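PDB 5IPW: oligopeptide ABC transporter, periplasmic oligopeptide-binding protein, putative from Thermotoga maritima MSB8, which probably binds peptides outside the cytoplasmic membrane and delivers them to an ABC transporter for uptake. Local coordinates for residues A[19-24]-A[262-267]; A[35-40]-A[258-263]; A[113-118]-A[127-132]. One frame throughout, in Å; residues are numbered along the deposited sequence.

Contact 1: residues A[19-24]-A[262-267]; sequences TEYHES and WAVDIE
Glu20 meets Glu267 through backbone alone: the two carbonyl oxygens, Glu20 O and Glu267 O, lie 3.8 Å apart, a neighbourly distance and not a bond. Tyr21, whose CA is 7.7 Å from the CA of Glu267, sends its ring back along the other segment instead. With CG beside the backbone N (chi1 -68°), the ring atom CD1 of Tyr21 comes within 4.3 Å of CG1 of Val264, the methyl lying obliquely to the ring. Pro7 of helix 7-14 and Leu43 also touch this tyrosine.

Val264 belongs to strand 263-265, an outermost strand of the small mixed sheet that also holds 2-4 and 48-51. The segment 19-24, part of the linker between helices 7-14 and 25-32, runs past this border strand, as the packing of Tyr21 on Val264 indicates, and backbone hydrogen bonds of His22 with Gly268 and Gln270 fix it just beyond Glu267.

At His22 the imidazole stands edge-on to a carbonyl: CD2 is 3.5 Å from Glu267 O, which lies in the ring plane. The same side chain also touches Asn269. A water extends the meeting, donating to Glu267 O (3.1 Å) and to Glu267 OE1 (3.1 Å), while its link to His22 NE2 is long at 3.4 Å and weak.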
loop_
_atom_site.group_PDB
_atom_site.type_symbol
_atom_site.label_atom_id
_atom_site.label_comp_id
_atom_site.label_asym_id
_atom_site.label_seq_id
_atom_site.Cartn_x
_atom_site.Cartn_y
_atom_site.Cartn_z
ATOM N N THR A 19 4.747 23.834 -26.306
ATOM C CA THR A 19 5.574 24.406 -27.375
ATOM C C THR A 19 6.947 24.898 -26.904
ATOM O O THR A 19 7.776 25.310 -27.719
ATOM C CB THR A 19 4.845 25.588 -28.054
ATOM O OG1 THR A 19 4.654 26.653 -27.112
ATOM C CG2 THR A 19 3.481 25.145 -28.597
ATOM N N GLU A 20 7.189 24.832 -25.599
ATOM C CA GLU A 20 8.308 25.530 -24.988
ATOM C C GLU A 20 8.587 24.875 -23.643
ATOM O O GLU A 20 7.647 24.476 -22.944
ATOM C CB GLU A 20 7.907 26.986 -24.775
ATOM C CG GLU A 20 8.951 28.017 -25.148
ATOM C CD GLU A 20 8.480 29.436 -24.855
ATOM O OE1 GLU A 20 7.264 29.720 -25.003
ATOM O OE2 GLU A 20 9.325 30.272 -24.470
ATOM N N TYR A 21 9.864 24.755 -23.279
ATOM C CA TYR A 21 10.229 24.199 -21.973
ATOM C C TYR A 21 10.780 25.270 -21.061
ATOM O O TYR A 21 11.465 26.188 -21.516
ATOM C CB TYR A 21 11.255 23.085 -22.109
ATOM C CG TYR A 21 10.737 21.846 -22.778
ATOM C CD1 TYR A 21 9.564 21.252 -22.357
ATOM C CD2 TYR A 21 11.450 21.240 -23.816
ATOM C CE1 TYR A 21 9.091 20.107 -22.963
ATOM C CE2 TYR A 21 10.986 20.087 -24.431
ATOM C CZ TYR A 21 9.802 19.531 -23.998
ATOM O OH TYR A 21 9.313 18.393 -24.585
ATOM N N HIS A 22 10.481 25.136 -19.771
ATOM C CA HIS A 22 10.899 26.102 -18.761
ATOM C C HIS A 22 11.606 25.389 -17.626
ATOM O O HIS A 22 11.490 24.175 -17.491
ATOM C CB HIS A 22 9.684 26.856 -18.239
ATOM C CG HIS A 22 8.888 27.511 -19.320
ATOM N ND1 HIS A 22 9.289 28.681 -19.932
ATOM C CD2 HIS A 22 7.731 27.149 -19.919
ATOM C CE1 HIS A 22 8.405 29.015 -20.856
ATOM N NE2 HIS A 22 7.452 28.099 -20.872
ATOM N N GLU A 23 12.333 26.145 -16.811
ATOM C CA GLU A 23 13.163 25.565 -15.755
ATOM C C GLU A 23 13.176 26.467 -14.553
ATOM O O GLU A 23 12.853 27.644 -14.663
ATOM C CB GLU A 23 14.595 25.401 -16.259
ATOM C CG GLU A 23 15.371 26.717 -16.336
ATOM C CD GLU A 23 16.555 26.672 -17.283
ATOM O OE1 GLU A 23 16.946 25.562 -17.659
ATOM O OE2 GLU A 23 17.099 27.735 -17.655
ATOM N N SER A 24 13.582 25.932 -13.407
ATOM C CA SER A 24 13.668 26.741 -12.198
ATOM C C SER A 24 14.768 27.782 -12.359
ATOM O O SER A 24 15.803 27.483 -12.934
ATOM C CB SER A 24 13.967 25.874 -10.988
ATOM O OG SER A 24 13.907 26.643 -9.799
ATOM N N TRP A 262 12.942 14.246 -15.670
ATOM C CA TRP A 262 12.489 13.878 -17.020
ATOM C C TRP A 262 10.994 14.049 -17.207
ATOM O O TRP A 262 10.442 13.543 -18.179
ATOM C CB TRP A 262 12.863 12.415 -17.307
ATOM C CG TRP A 262 12.746 11.583 -16.091
ATOM C CD1 TRP A 262 13.733 11.319 -15.187
ATOM C CD2 TRP A 262 11.565 10.965 -15.589
ATOM N NE1 TRP A 262 13.241 10.560 -14.161
ATOM C CE2 TRP A 262 11.911 10.325 -14.382
ATOM C CE3 TRP A 262 10.251 10.885 -16.040
ATOM C CZ2 TRP A 262 10.989 9.612 -13.622
ATOM C CZ3 TRP A 262 9.330 10.171 -15.282
ATOM C CH2 TRP A 262 9.703 9.549 -14.085
ATOM N N ALA A 263 10.335 14.745 -16.285
ATOM C CA ALA A 263 8.913 15.016 -16.423
ATOM C C ALA A 263 8.688 16.504 -16.406
ATOM O O ALA A 263 9.446 17.241 -15.793
ATOM C CB ALA A 263 8.129 14.363 -15.306
ATOM N N VAL A 264 7.634 16.936 -17.086
ATOM C CA VAL A 264 7.228 18.328 -17.105
ATOM C C VAL A 264 5.737 18.487 -16.823
ATOM O O VAL A 264 4.981 17.521 -16.774
ATOM C CB VAL A 264 7.543 18.998 -18.459
ATOM C CG1 VAL A 264 9.024 18.874 -18.798
ATOM C CG2 VAL A 264 6.706 18.392 -19.584
ATOM N N ASP A 265 5.374 19.737 -16.595
ATOM C CA ASP A 265 4.009 20.254 -16.561
ATOM C C ASP A 265 3.284 20.178 -17.869
ATOM O O ASP A 265 3.896 20.057 -18.920
ATOM C CB ASP A 265 4.095 21.767 -16.330
ATOM C CG ASP A 265 3.787 22.143 -14.969
ATOM O OD1 ASP A 265 3.567 21.228 -14.157
ATOM O OD2 ASP A 265 3.762 23.354 -14.708
ATOM N N ILE A 266 1.977 20.392 -17.803
ATOM C CA ILE A 266 1.211 20.716 -18.997
ATOM C C ILE A 266 1.685 22.014 -19.668
ATOM O O ILE A 266 1.512 22.169 -20.863
ATOM C CB ILE A 266 -0.319 20.746 -18.741
ATOM C CG1 ILE A 266 -0.708 21.761 -17.667
ATOM C CG2 ILE A 266 -0.809 19.363 -18.336
ATOM C CD1 ILE A 266 -2.203 21.850 -17.418
ATOM N N GLU A 267 2.269 22.946 -18.923
ATOM C CA GLU A 267 2.881 24.144 -19.527
ATOM C C GLU A 267 4.365 23.984 -19.883
ATOM O O GLU A 267 5.024 24.959 -20.233
ATOM C CB GLU A 267 2.722 25.357 -18.598
ATOM C CG GLU A 267 1.292 25.865 -18.452
ATOM C CD GLU A 267 0.794 26.603 -19.690
ATOM O OE1 GLU A 267 1.321 27.691 -19.987
ATOM O OE2 GLU A 267 -0.127 26.090 -20.368
HETATM O O HOH W 1 4.117 27.774 -21.291
#

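Contact 2: residues A[35-40]-A[258-263]; sequences KLPPVE and NPYFWA
The phenol ring of Tyr260 is the flat group of this contact, and both partners from 35-40 reach it obliquely, at its hydroxyl end. The side chain of Pro37 runs roughly perpendicular to that of Tyr260, with CD 3.4 Å and CG 3.6 Å from Tyr260 OH. Leu36 runs antiparallel to the tyrosine side chain, its CD2 lying 3.9 Å from Tyr260 OH and 4.2 Å from Tyr260 CE2. CG of Tyr260 lies anti to the carbonyl carbon (chi1 -69°), an orientation in which the hydroxyl end meets Leu36 and Pro37. The other branch of Leu36, CD1, packs 3.9 Å from CB of Pro259, so that the fork of this leucine is shared between two consecutive residues. Leu27 of helix 25-32 touches both Leu36 and Pro259, and Arg42, bonded through NE to Pro37 O, lies against Tyr260.

What presents Pro259 and Tyr260 together is the bend behind them. Asn258 OD1 accepts from Tyr260 N at 2.8 Å, with the donor 50° out of the carbonyl plane, and Phe261 N bonds to Asn258 O. The first bond makes an Asx turn; the second closes a beta turn from Asn258 to Phe261, type I by its backbone angles, in the loop between strands 252-257 and 263-265.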
loop_
_atom_site.group_PDB
_atom_site.type_symbol
_atom_site.label_atom_id
_atom_site.label_comp_id
_atom_site.label_asym_id
_atom_site.label_seq_id
_atom_site.Cartn_x
_atom_site.Cartn_y
_atom_site.Cartn_z
ATOM N N LYS A 35 27.708 25.990 -16.288
ATOM C CA LYS A 35 27.853 24.764 -15.491
ATOM C C LYS A 35 26.770 23.712 -15.747
ATOM O O LYS A 35 26.795 22.652 -15.129
ATOM C CB LYS A 35 27.821 25.102 -14.004
ATOM C CG LYS A 35 28.726 26.237 -13.583
ATOM C CD LYS A 35 28.687 26.385 -12.073
ATOM C CE LYS A 35 29.177 27.749 -11.618
ATOM N NZ LYS A 35 28.813 28.026 -10.198
ATOM N N LEU A 36 25.808 24.011 -16.618
ATOM C CA LEU A 36 24.727 23.072 -16.947
ATOM C C LEU A 36 24.312 23.237 -18.394
ATOM O O LEU A 36 24.221 24.354 -18.878
ATOM C CB LEU A 36 23.490 23.323 -16.081
ATOM C CG LEU A 36 23.151 22.383 -14.920
ATOM C CD1 LEU A 36 21.765 22.734 -14.406
ATOM C CD2 LEU A 36 23.195 20.911 -15.301
ATOM N N PRO A 37 24.037 22.132 -19.092
ATOM C CA PRO A 37 23.399 22.289 -20.398
ATOM C C PRO A 37 21.985 22.865 -20.249
ATOM O O PRO A 37 21.393 22.771 -19.169
ATOM C CB PRO A 37 23.345 20.862 -20.951
ATOM C CG PRO A 37 24.285 20.060 -20.116
ATOM C CD PRO A 37 24.367 20.733 -18.782
ATOM N N PRO A 38 21.438 23.460 -21.319
ATOM C CA PRO A 38 20.115 24.069 -21.158
ATOM C C PRO A 38 19.006 23.020 -21.075
ATOM O O PRO A 38 19.196 21.880 -21.493
ATOM C CB PRO A 38 19.975 24.942 -22.406
ATOM C CG PRO A 38 20.871 24.312 -23.434
ATOM C CD PRO A 38 21.938 23.542 -22.704
ATOM N N VAL A 39 17.861 23.416 -20.529
ATOM C CA VAL A 39 16.759 22.482 -20.260
ATOM C C VAL A 39 16.363 21.621 -21.475
ATOM O O VAL A 39 16.051 20.435 -21.326
ATOM C CB VAL A 39 15.533 23.219 -19.654
ATOM C CG1 VAL A 39 15.020 24.327 -20.569
ATOM C CG2 VAL A 39 14.418 22.243 -19.320
ATOM N N GLU A 40 16.407 22.211 -22.666
ATOM C CA GLU A 40 16.037 21.511 -23.907
ATOM C C GLU A 40 16.899 20.275 -24.115
ATOM O O GLU A 40 16.427 19.240 -24.606
ATOM C CB GLU A 40 16.197 22.435 -25.124
ATOM C CG GLU A 40 15.186 23.569 -25.206
ATOM C CD GLU A 40 15.532 24.776 -24.337
ATOM O OE1 GLU A 40 16.727 24.943 -23.959
ATOM O OE2 GLU A 40 14.596 25.564 -24.039
ATOM N N ASN A 258 16.847 17.456 -8.907
ATOM C CA ASN A 258 17.595 16.772 -9.949
ATOM C C ASN A 258 17.465 17.544 -11.252
ATOM O O ASN A 258 16.386 17.559 -11.856
ATOM C CB ASN A 258 17.050 15.359 -10.139
ATOM C CG ASN A 258 17.666 14.654 -11.321
ATOM O OD1 ASN A 258 18.538 15.198 -11.991
ATOM N ND2 ASN A 258 17.214 13.431 -11.584
ATOM N N PRO A 259 18.560 18.180 -11.703
ATOM C CA PRO A 259 18.459 19.065 -12.860
ATOM C C PRO A 259 18.184 18.325 -14.170
ATOM O O PRO A 259 17.858 18.968 -15.160
ATOM C CB PRO A 259 19.825 19.749 -12.895
ATOM C CG PRO A 259 20.754 18.752 -12.296
ATOM C CD PRO A 259 19.956 18.021 -11.256
ATOM N N TYR A 260 18.302 16.996 -14.162
ATOM C CA TYR A 260 17.990 16.157 -15.320
ATOM C C TYR A 260 16.659 15.433 -15.187
ATOM O O TYR A 260 16.406 14.454 -15.901
ATOM C CB TYR A 260 19.119 15.139 -15.532
ATOM C CG TYR A 260 20.385 15.795 -15.998
ATOM C CD1 TYR A 260 20.561 16.101 -17.340
ATOM C CD2 TYR A 260 21.389 16.148 -15.103
ATOM C CE1 TYR A 260 21.709 16.722 -17.794
ATOM C CE2 TYR A 260 22.542 16.778 -15.539
ATOM C CZ TYR A 260 22.695 17.064 -16.898
ATOM O OH TYR A 260 23.828 17.690 -17.388
ATOM N N PHE A 261 15.793 15.895 -14.288
ATOM C CA PHE A 261 14.498 15.235 -14.115
ATOM C C PHE A 261 13.694 15.313 -15.411
ATOM O O PHE A 261 13.729 16.328 -16.119
ATOM C CB PHE A 261 13.694 15.812 -12.947
ATOM C CG PHE A 261 12.566 14.925 -12.511
ATOM C CD1 PHE A 261 12.816 13.635 -12.082
ATOM C CD2 PHE A 261 11.257 15.358 -12.569
ATOM C CE1 PHE A 261 11.783 12.793 -11.707
ATOM C CE2 PHE A 261 10.218 14.529 -12.189
ATOM C CZ PHE A 261 10.478 13.246 -11.755
ATOM N N TRP A 262 12.942 14.246 -15.670
ATOM C CA TRP A 262 12.489 13.878 -17.020
ATOM C C TRP A 262 10.994 14.049 -17.207
ATOM O O TRP A 262 10.442 13.543 -18.179
ATOM C CB TRP A 262 12.863 12.415 -17.307
ATOM C CG TRP A 262 12.746 11.583 -16.091
ATOM C CD1 TRP A 262 13.733 11.319 -15.187
ATOM C CD2 TRP A 262 11.565 10.965 -15.589
ATOM N NE1 TRP A 262 13.241 10.560 -14.161
ATOM C CE2 TRP A 262 11.911 10.325 -14.382
ATOM C CE3 TRP A 262 10.251 10.885 -16.040
ATOM C CZ2 TRP A 262 10.989 9.612 -13.622
ATOM C CZ3 TRP A 262 9.330 10.171 -15.282
ATOM C CH2 TRP A 262 9.703 9.549 -14.085
ATOM N N ALA A 263 10.335 14.745 -16.285
ATOM C CA ALA A 263 8.913 15.016 -16.423
ATOM C C ALA A 263 8.688 16.504 -16.406
ATOM O O ALA A 263 9.446 17.241 -15.793
ATOM C CB ALA A 263 8.129 14.363 -15.306
#

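Contact 3: residues A[113-118]-A[127-132]; sequences FHLRKG and YTAHDI
Leu115 packs against the start of helix 129-140 and the residues leading into it, in a buried strand-to-helix contact that is apolar at its side chains: the leucine stands on strand 110-115 of a five-stranded antiparallel sheet, and the helix lies against that sheet. The evidence is a single methyl. Leu115 CD1 sits against the backbone, 3.6 Å from Ala129 N, and 3.8 Å from Ala129 CB, with CD1 of Ile132 at 4.1 Å and CE2 of Tyr127 at 4.4 Å. With CG anti to the carbonyl carbon (chi1 -53°) and CD1 extended (chi2 -174°), this one branch reaches the helix start.

Ala129 and Ile132, three residues apart, share one helix face, and both also touch Val167 on the adjacent strand 166-171, as expected where a helix packs across a sheet. The start of that helix is held by a capping box. Thr128 OG1 accepts from His130 N at 3.2 Å (N-H...O angle 138°), and the return bond, from Thr128 N to Asp131 OD2, is nearly straight but weak at 3.4 Å. Asp131 is itself placed by second-shell donors, Trp121 NE1 to OD2 and the backbone N of Ala192 to OD1.

Just before the cap, the ring of Tyr127 is met obliquely by the leucine methyl. Its hydroxyl bonds to the carbonyl of Thr188, and the ring of Trp121 meets it with the planes close to perpendicular.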
loop_
_atom_site.group_PDB
_atom_site.type_symbol
_atom_site.label_atom_id
_atom_site.label_comp_id
_atom_site.label_asym_id
_atom_site.label_seq_id
_atom_site.Cartn_x
_atom_site.Cartn_y
_atom_site.Cartn_z
ATOM N N PHE A 113 8.511 -2.908 -21.976
ATOM C CA PHE A 113 8.390 -1.512 -21.560
ATOM C C PHE A 113 9.182 -0.631 -22.512
ATOM O O PHE A 113 10.355 -0.896 -22.786
ATOM C CB PHE A 113 8.895 -1.314 -20.131
ATOM C CG PHE A 113 8.008 -1.916 -19.088
ATOM C CD1 PHE A 113 6.916 -1.218 -18.606
ATOM C CD2 PHE A 113 8.265 -3.183 -18.586
ATOM C CE1 PHE A 113 6.085 -1.774 -17.645
ATOM C CE2 PHE A 113 7.447 -3.742 -17.623
ATOM C CZ PHE A 113 6.352 -3.037 -17.151
ATOM N N HIS A 114 8.527 0.420 -23.002
ATOM C CA HIS A 114 9.131 1.351 -23.942
ATOM C C HIS A 114 9.586 2.600 -23.214
ATOM O O HIS A 114 8.774 3.348 -22.670
ATOM C CB HIS A 114 8.134 1.714 -25.037
ATOM C CG HIS A 114 7.677 0.537 -25.837
ATOM N ND1 HIS A 114 8.339 0.106 -26.967
ATOM C CD2 HIS A 114 6.638 -0.312 -25.660
ATOM C CE1 HIS A 114 7.718 -0.952 -27.457
ATOM N NE2 HIS A 114 6.685 -1.227 -26.682
ATOM N N LEU A 115 10.893 2.819 -23.218
ATOM C CA LEU A 115 11.502 3.897 -22.464
ATOM C C LEU A 115 11.555 5.171 -23.286
ATOM O O LEU A 115 11.224 5.171 -24.474
ATOM C CB LEU A 115 12.910 3.494 -22.029
ATOM C CG LEU A 115 13.022 2.164 -21.281
ATOM C CD1 LEU A 115 14.448 1.969 -20.792
ATOM C CD2 LEU A 115 12.044 2.094 -20.121
ATOM N N ARG A 116 11.997 6.247 -22.643
ATOM C CA ARG A 116 11.968 7.570 -23.228
ATOM C C ARG A 116 13.403 7.899 -23.592
ATOM O O ARG A 116 14.283 7.949 -22.729
ATOM C CB ARG A 116 11.367 8.582 -22.241
ATOM C CG ARG A 116 10.304 7.967 -21.327
ATOM C CD ARG A 116 9.777 8.910 -20.255
ATOM N NE ARG A 116 8.733 9.723 -20.839
ATOM C CZ ARG A 116 7.429 9.585 -20.642
ATOM N NH1 ARG A 116 6.917 8.684 -19.813
ATOM N NH2 ARG A 116 6.617 10.397 -21.293
ATOM N N LYS A 117 13.640 8.068 -24.888
ATOM C CA LYS A 117 14.964 8.341 -25.404
ATOM C C LYS A 117 15.452 9.702 -24.918
ATOM O O LYS A 117 14.704 10.675 -24.906
ATOM C CB LYS A 117 14.950 8.288 -26.937
ATOM C CG LYS A 117 16.274 8.643 -27.611
ATOM C CD LYS A 117 16.180 8.501 -29.129
ATOM C CE LYS A 117 17.286 9.263 -29.852
ATOM N NZ LYS A 117 18.640 8.677 -29.646
ATOM N N GLY A 118 16.711 9.754 -24.507
ATOM C CA GLY A 118 17.323 10.995 -24.050
ATOM C C GLY A 118 17.232 11.261 -22.558
ATOM O O GLY A 118 17.730 12.277 -22.093
ATOM N N TYR A 127 20.449 7.269 -19.500
ATOM C CA TYR A 127 19.674 6.202 -18.908
ATOM C C TYR A 127 19.112 5.359 -20.035
ATOM O O TYR A 127 18.489 5.891 -20.959
ATOM C CB TYR A 127 18.532 6.772 -18.076
ATOM C CG TYR A 127 17.587 5.728 -17.561
ATOM C CD1 TYR A 127 18.017 4.753 -16.683
ATOM C CD2 TYR A 127 16.260 5.705 -17.966
ATOM C CE1 TYR A 127 17.152 3.784 -16.207
ATOM C CE2 TYR A 127 15.386 4.736 -17.499
ATOM C CZ TYR A 127 15.839 3.783 -16.615
ATOM O OH TYR A 127 14.968 2.838 -16.137
ATOM N N THR A 128 19.333 4.048 -19.939
ATOM C CA THR A 128 18.946 3.107 -20.976
ATOM C C THR A 128 18.376 1.872 -20.323
ATOM O O THR A 128 18.395 1.745 -19.100
ATOM C CB THR A 128 20.153 2.694 -21.839
ATOM O OG1 THR A 128 21.061 1.914 -21.055
ATOM C CG2 THR A 128 20.876 3.923 -22.371
ATOM N N ALA A 129 17.883 0.952 -21.145
ATOM C CA ALA A 129 17.337 -0.305 -20.652
ATOM C C ALA A 129 18.417 -1.204 -20.069
ATOM O O ALA A 129 18.113 -2.134 -19.326
ATOM C CB ALA A 129 16.599 -1.031 -21.762
ATOM N N HIS A 130 19.675 -0.931 -20.396
ATOM C CA HIS A 130 20.773 -1.699 -19.820
ATOM C C HIS A 130 20.893 -1.459 -18.316
ATOM O O HIS A 130 21.301 -2.357 -17.582
ATOM C CB HIS A 130 22.084 -1.395 -20.541
ATOM C CG HIS A 130 21.993 -1.582 -22.023
ATOM N ND1 HIS A 130 21.758 -2.810 -22.603
ATOM C CD2 HIS A 130 22.055 -0.690 -23.040
ATOM C CE1 HIS A 130 21.692 -2.668 -23.914
ATOM N NE2 HIS A 130 21.869 -1.393 -24.206
ATOM N N ASP A 131 20.510 -0.270 -17.854
ATOM C CA ASP A 131 20.472 0.009 -16.415
ATOM C C ASP A 131 19.436 -0.841 -15.674
ATOM O O ASP A 131 19.619 -1.167 -14.498
ATOM C CB ASP A 131 20.202 1.487 -16.169
ATOM C CG ASP A 131 21.368 2.355 -16.560
ATOM O OD1 ASP A 131 22.520 1.949 -16.290
ATOM O OD2 ASP A 131 21.139 3.443 -17.128
ATOM N N ILE A 132 18.345 -1.180 -16.352
ATOM C CA ILE A 132 17.341 -2.059 -15.776
ATOM C C ILE A 132 17.885 -3.477 -15.738
ATOM O O ILE A 132 17.781 -4.153 -14.717
ATOM C CB ILE A 132 16.023 -2.021 -16.563
ATOM C CG1 ILE A 132 15.446 -0.600 -16.515
ATOM C CG2 ILE A 132 15.030 -3.030 -15.986
ATOM C CD1 ILE A 132 14.228 -0.376 -17.386
#

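How the contacts relate
From the N terminus, the linker 19-24 opens contact 1 and 35-40, beyond helix 25-32, opens contact 2. Contact 3 then closes a short loop, strand 110-115 back to helix 129-140, within the long excursion that both earlier contacts span. The chain returns at 258-263 to close contact 2 and at 262-267 to close contact 1, the two sharing Trp262 and Ala263. Their centres lie 11 Å apart and they touch, Glu23 OE1 being 3.4 Å from Val39 CB. Together they tie the loops on either side of helix 25-32 to strand 263-265 and the turn before it. Contact 3 belongs to the separate five-stranded sheet, its centre about 17 Å from that of contact 2.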